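Local coordinates for 2'-5' RNA Ligase (Thermus thermophilus, PDB 1IUH), which belongs to the LigT-like phosphoesterases of the 2H clan and has a curled antiparallel sheet with helices packed against it, at residues G78-P81 with P86-W89; G104-V109 with P121-P126. All blocks are in the same frame, centred on the assembly; numbering follows the deposited sequence.

Contact 1 (G78-P81 with P86-W89)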
# COMPACT_ATOMS: atom_id res chain seq x y z
N GLY A 78 13.53 -3.13 -3.52
CA GLY A 78 14.12 -1.86 -3.92
C GLY A 78 14.19 -0.86 -2.77
O GLY A 78 13.70 -1.16 -1.66
N TYR A 79 14.81 0.32 -3.03
CA TYR A 79 14.89 1.42 -2.02
C TYR A 79 14.48 2.80 -2.53
O TYR A 79 14.54 3.07 -3.71
CB TYR A 79 16.29 1.64 -1.44
CG TYR A 79 16.89 0.43 -0.81
CD1 TYR A 79 17.42 -0.58 -1.59
CD2 TYR A 79 16.85 0.27 0.57
CE1 TYR A 79 17.90 -1.73 -1.02
CE2 TYR A 79 17.31 -0.87 1.15
CZ TYR A 79 17.85 -1.88 0.35
OH TYR A 79 18.36 -3.02 0.90
N PHE A 80 14.07 3.65 -1.62
CA PHE A 80 13.76 5.00 -1.98
C PHE A 80 14.45 5.82 -0.92
O PHE A 80 14.28 5.59 0.27
CB PHE A 80 12.26 5.34 -1.92
CG PHE A 80 11.99 6.85 -1.93
CD1 PHE A 80 12.03 7.57 -3.14
CD2 PHE A 80 11.86 7.57 -0.72
CE1 PHE A 80 11.96 8.97 -3.12
CE2 PHE A 80 11.79 8.97 -0.70
CZ PHE A 80 11.84 9.67 -1.89
N PRO A 81 15.28 6.78 -1.34
CA PRO A 81 15.59 7.10 -2.73
C PRO A 81 16.51 6.03 -3.30
O PRO A 81 17.25 5.39 -2.57
CB PRO A 81 16.28 8.43 -2.61
CG PRO A 81 15.59 9.04 -1.52
CD PRO A 81 15.56 7.96 -0.50
N PRO A 86 19.05 5.60 2.06
CA PRO A 86 17.70 5.14 1.72
C PRO A 86 16.72 5.62 2.80
O PRO A 86 17.13 5.95 3.91
CB PRO A 86 17.86 3.63 1.69
CG PRO A 86 18.72 3.40 2.88
CD PRO A 86 19.74 4.58 2.87
N ARG A 87 15.45 5.73 2.45
CA ARG A 87 14.39 6.14 3.37
C ARG A 87 13.60 4.86 3.64
O ARG A 87 13.23 4.56 4.78
CB ARG A 87 13.48 7.16 2.67
CG ARG A 87 12.33 7.83 3.50
CD ARG A 87 11.22 8.54 2.52
NE ARG A 87 9.83 8.03 2.70
CZ ARG A 87 8.76 8.32 1.94
NH1 ARG A 87 8.88 9.13 0.90
NH2 ARG A 87 7.57 7.83 2.25
N VAL A 88 13.41 4.06 2.59
CA VAL A 88 12.58 2.89 2.70
C VAL A 88 13.04 1.64 2.00
O VAL A 88 13.67 1.68 0.97
CB VAL A 88 11.14 3.23 2.15
CG1 VAL A 88 10.20 2.05 2.28
CG2 VAL A 88 10.57 4.35 2.93
N TRP A 89 12.68 0.50 2.56
CA TRP A 89 13.04 -0.74 1.89
C TRP A 89 11.69 -1.39 1.57
O TRP A 89 10.90 -1.63 2.50
CB TRP A 89 13.85 -1.65 2.80
CG TRP A 89 14.30 -2.89 2.06
CD1 TRP A 89 14.77 -2.94 0.77
CD2 TRP A 89 14.43 -4.20 2.59
NE1 TRP A 89 15.19 -4.21 0.48
CE2 TRP A 89 15.00 -5.00 1.57
CE3 TRP A 89 14.13 -4.79 3.83
CZ2 TRP A 89 15.29 -6.39 1.76
CZ3 TRP A 89 14.42 -6.18 4.01
CH2 TRP A 89 14.99 -6.95 2.97
O HOH W 1 17.09 -5.27 -0.62

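Contact 2 (G104-V109 with P121-P126)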
# COMPACT_ATOMS: atom_id res chain seq x y z
N GLY A 104 -8.96 3.97 -10.95
CA GLY A 104 -10.37 4.04 -10.61
C GLY A 104 -10.59 4.93 -9.40
O GLY A 104 -11.55 5.68 -9.40
N LEU A 105 -9.70 4.85 -8.41
CA LEU A 105 -9.85 5.65 -7.23
C LEU A 105 -9.40 7.08 -7.44
O LEU A 105 -9.99 7.99 -6.89
CB LEU A 105 -9.04 5.01 -6.07
CG LEU A 105 -9.39 3.60 -5.51
CD1 LEU A 105 -8.20 3.03 -4.73
CD2 LEU A 105 -10.57 3.62 -4.59
N ARG A 106 -8.35 7.31 -8.22
CA ARG A 106 -7.89 8.68 -8.37
C ARG A 106 -9.01 9.42 -9.08
O ARG A 106 -9.26 10.61 -8.81
CB ARG A 106 -6.55 8.76 -9.17
CG ARG A 106 -5.36 8.16 -8.42
CD ARG A 106 -3.99 8.14 -9.13
NE ARG A 106 -2.93 7.95 -8.11
CZ ARG A 106 -2.73 6.82 -7.37
NH1 ARG A 106 -3.50 5.76 -7.55
NH2 ARG A 106 -1.81 6.76 -6.39
N ALA A 107 -9.71 8.69 -9.95
CA ALA A 107 -10.80 9.24 -10.74
C ALA A 107 -12.00 9.67 -9.90
O ALA A 107 -12.55 10.77 -10.08
CB ALA A 107 -11.22 8.20 -11.77
N GLY A 108 -12.37 8.78 -8.98
CA GLY A 108 -13.48 8.99 -8.09
C GLY A 108 -13.21 10.15 -7.15
O GLY A 108 -14.11 10.97 -6.86
N VAL A 109 -11.98 10.21 -6.66
CA VAL A 109 -11.54 11.26 -5.76
C VAL A 109 -11.51 12.56 -6.51
O VAL A 109 -11.80 13.59 -5.95
CB VAL A 109 -10.12 10.98 -5.14
CG1 VAL A 109 -9.67 12.16 -4.36
CG2 VAL A 109 -10.15 9.76 -4.26
N PRO A 121 -1.43 14.91 -0.17
CA PRO A 121 0.00 14.63 -0.18
C PRO A 121 0.36 13.55 -1.11
O PRO A 121 -0.29 12.50 -1.14
CB PRO A 121 0.31 14.28 1.28
CG PRO A 121 -0.68 15.18 2.01
CD PRO A 121 -1.95 14.98 1.20
N GLY A 122 1.39 13.85 -1.91
CA GLY A 122 1.90 12.90 -2.86
C GLY A 122 0.96 12.51 -3.95
O GLY A 122 1.11 11.45 -4.52
N TRP A 123 0.01 13.36 -4.27
CA TRP A 123 -0.99 13.07 -5.29
C TRP A 123 -0.46 12.96 -6.71
O TRP A 123 -1.03 12.31 -7.55
CB TRP A 123 -2.06 14.18 -5.23
CG TRP A 123 -3.13 14.09 -6.34
CD1 TRP A 123 -3.11 14.73 -7.54
CD2 TRP A 123 -4.33 13.29 -6.33
NE1 TRP A 123 -4.22 14.37 -8.28
CE2 TRP A 123 -4.98 13.50 -7.55
CE3 TRP A 123 -4.91 12.44 -5.39
CZ2 TRP A 123 -6.17 12.89 -7.86
CZ3 TRP A 123 -6.09 11.83 -5.69
CH2 TRP A 123 -6.71 12.07 -6.91
N ASP A 124 0.65 13.64 -6.93
CA ASP A 124 1.31 13.79 -8.20
C ASP A 124 2.29 12.66 -8.51
O ASP A 124 2.71 12.51 -9.65
CB ASP A 124 2.00 15.18 -8.13
CG ASP A 124 1.29 16.14 -7.05
OD1 ASP A 124 0.36 16.90 -7.44
OD2 ASP A 124 1.63 16.08 -5.82
N LYS A 125 2.64 11.88 -7.49
CA LYS A 125 3.54 10.77 -7.66
C LYS A 125 2.83 9.76 -8.51
O LYS A 125 1.61 9.58 -8.42
CB LYS A 125 3.88 10.10 -6.33
CG LYS A 125 4.76 10.91 -5.37
CD LYS A 125 5.17 10.03 -4.19
CE LYS A 125 5.65 10.85 -2.94
NZ LYS A 125 5.47 10.06 -1.64
N PRO A 126 3.57 9.13 -9.41
CA PRO A 126 3.11 8.09 -10.33
C PRO A 126 3.02 6.84 -9.50
O PRO A 126 3.93 6.53 -8.76
CB PRO A 126 4.25 7.98 -11.34
CG PRO A 126 4.82 9.36 -11.36
CD PRO A 126 4.86 9.69 -9.87

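Contact 1 (G78-P81 with P86-W89)
Tyr79 and Trp89 leave the backbone by different torsions and still meet. In Tyr79, CG lies opposite the carbonyl carbon (chi1 -57°). In Trp89 it lies opposite the backbone N (chi1 -176°), which lets the indole reach the phenol ring. The Tyr79 ring and the five-membered ring of Trp89 form an offset stack, with the planes 18° apart and Trp89 CD1 over one face, 3.3 Å from Tyr79 CZ. Pro86 CB sits beside the same phenol, 3.7 Å from Tyr79 CD2.

The backbones form the end of an antiparallel beta hairpin. Phe80 and Val88 are a hydrogen-bonded pair: Val88 N gives to Phe80 O at 2.9 Å, and Phe80 N to Val88 O at 3.3 Å. Arg87 also faces Phe80, making a classic beta bulge; the modelled Arg87 N to Phe80 O bond is doubtfully short. Arg87 CD meets the edge of the Phe80 ring, 3.3 Å from Phe80 CE2, with the guanidinium nearly perpendicular to the ring.

Tyr79 OH is hydrogen-bonded to Val143 N and to a water, whose short link to Trp89 NE1 is doubtful. The aromatic pair is thus held mainly by ring stacking, and Val143 ties the phenol to a neighbouring loop.

Contact 2 (G104-V109 with P121-P126)
Arg106 and Val109 of helix 96-113 receive the indole of Trp123, which reaches across from the loop before strand 130-136. This is helix-to-loop packing in the LigT-like fold. Gly122 to Lys125 form a type I beta turn with Trp123 at its second position. The buried surface is small, 179 Å² in all, and Trp123 supplies the largest share of it.

Gly104 opens the helical segment by accepting a backbone bond from Gly108 N. Arg106 is the first residue to touch the indole, and its backbone does much of the touching. Its O lies in the plane of the ring, at the edge, 3.5 Å from Trp123 CH2. Trp123 CZ2 is further from that oxygen, at 4.0 Å. Arg106 CA is 3.9 Å from Trp123 CH2, and Arg106 CB is 4.0 Å from it. Beyond CB, the Arg106 chain runs on extended, and its NH1 is hydrogen-bonded to Leu42 O and Ala102 O. The charged end is therefore held by backbone carbonyls rather than by the indole.

Val109 follows one helical turn on. Its N bonds to Leu105 O at 3.0 Å. The CG1 branch is turned opposite the backbone N (chi1 173°) and makes an apolar contact with Trp123 CZ3 at 3.8 Å. Elsewhere Val109 packs on Leu43 and Leu45 of strand 39-47 and on Tyr56 of helix 53-66, so the buried Val109 lies between the indole, strand 39-47 and helix 53-66. Ala117 touches both Val109 and Trp123.

On the loop side, Gly122 has a positive phi of 64°, and the turn it begins is closed by a weak bond from Lys125 N to Gly122 O at 3.4 Å.

Contact 1 closes before contact 2 opens along the chain. Strand 88-94, which starts within contact 1, leads almost directly into helix 96-113, which carries the first half of contact 2. The loop of contact 2 then runs into strand 130-136, and this strand pairs antiparallel with strand 88-94. The two sites are thus linked through one sheet as well as through the sequence. Their centres are about 21 Å apart. Their nearest atoms come within about 4 Å without touching. Contact 1 lies at the end of a hairpin, while contact 2 packs a loop against a helix.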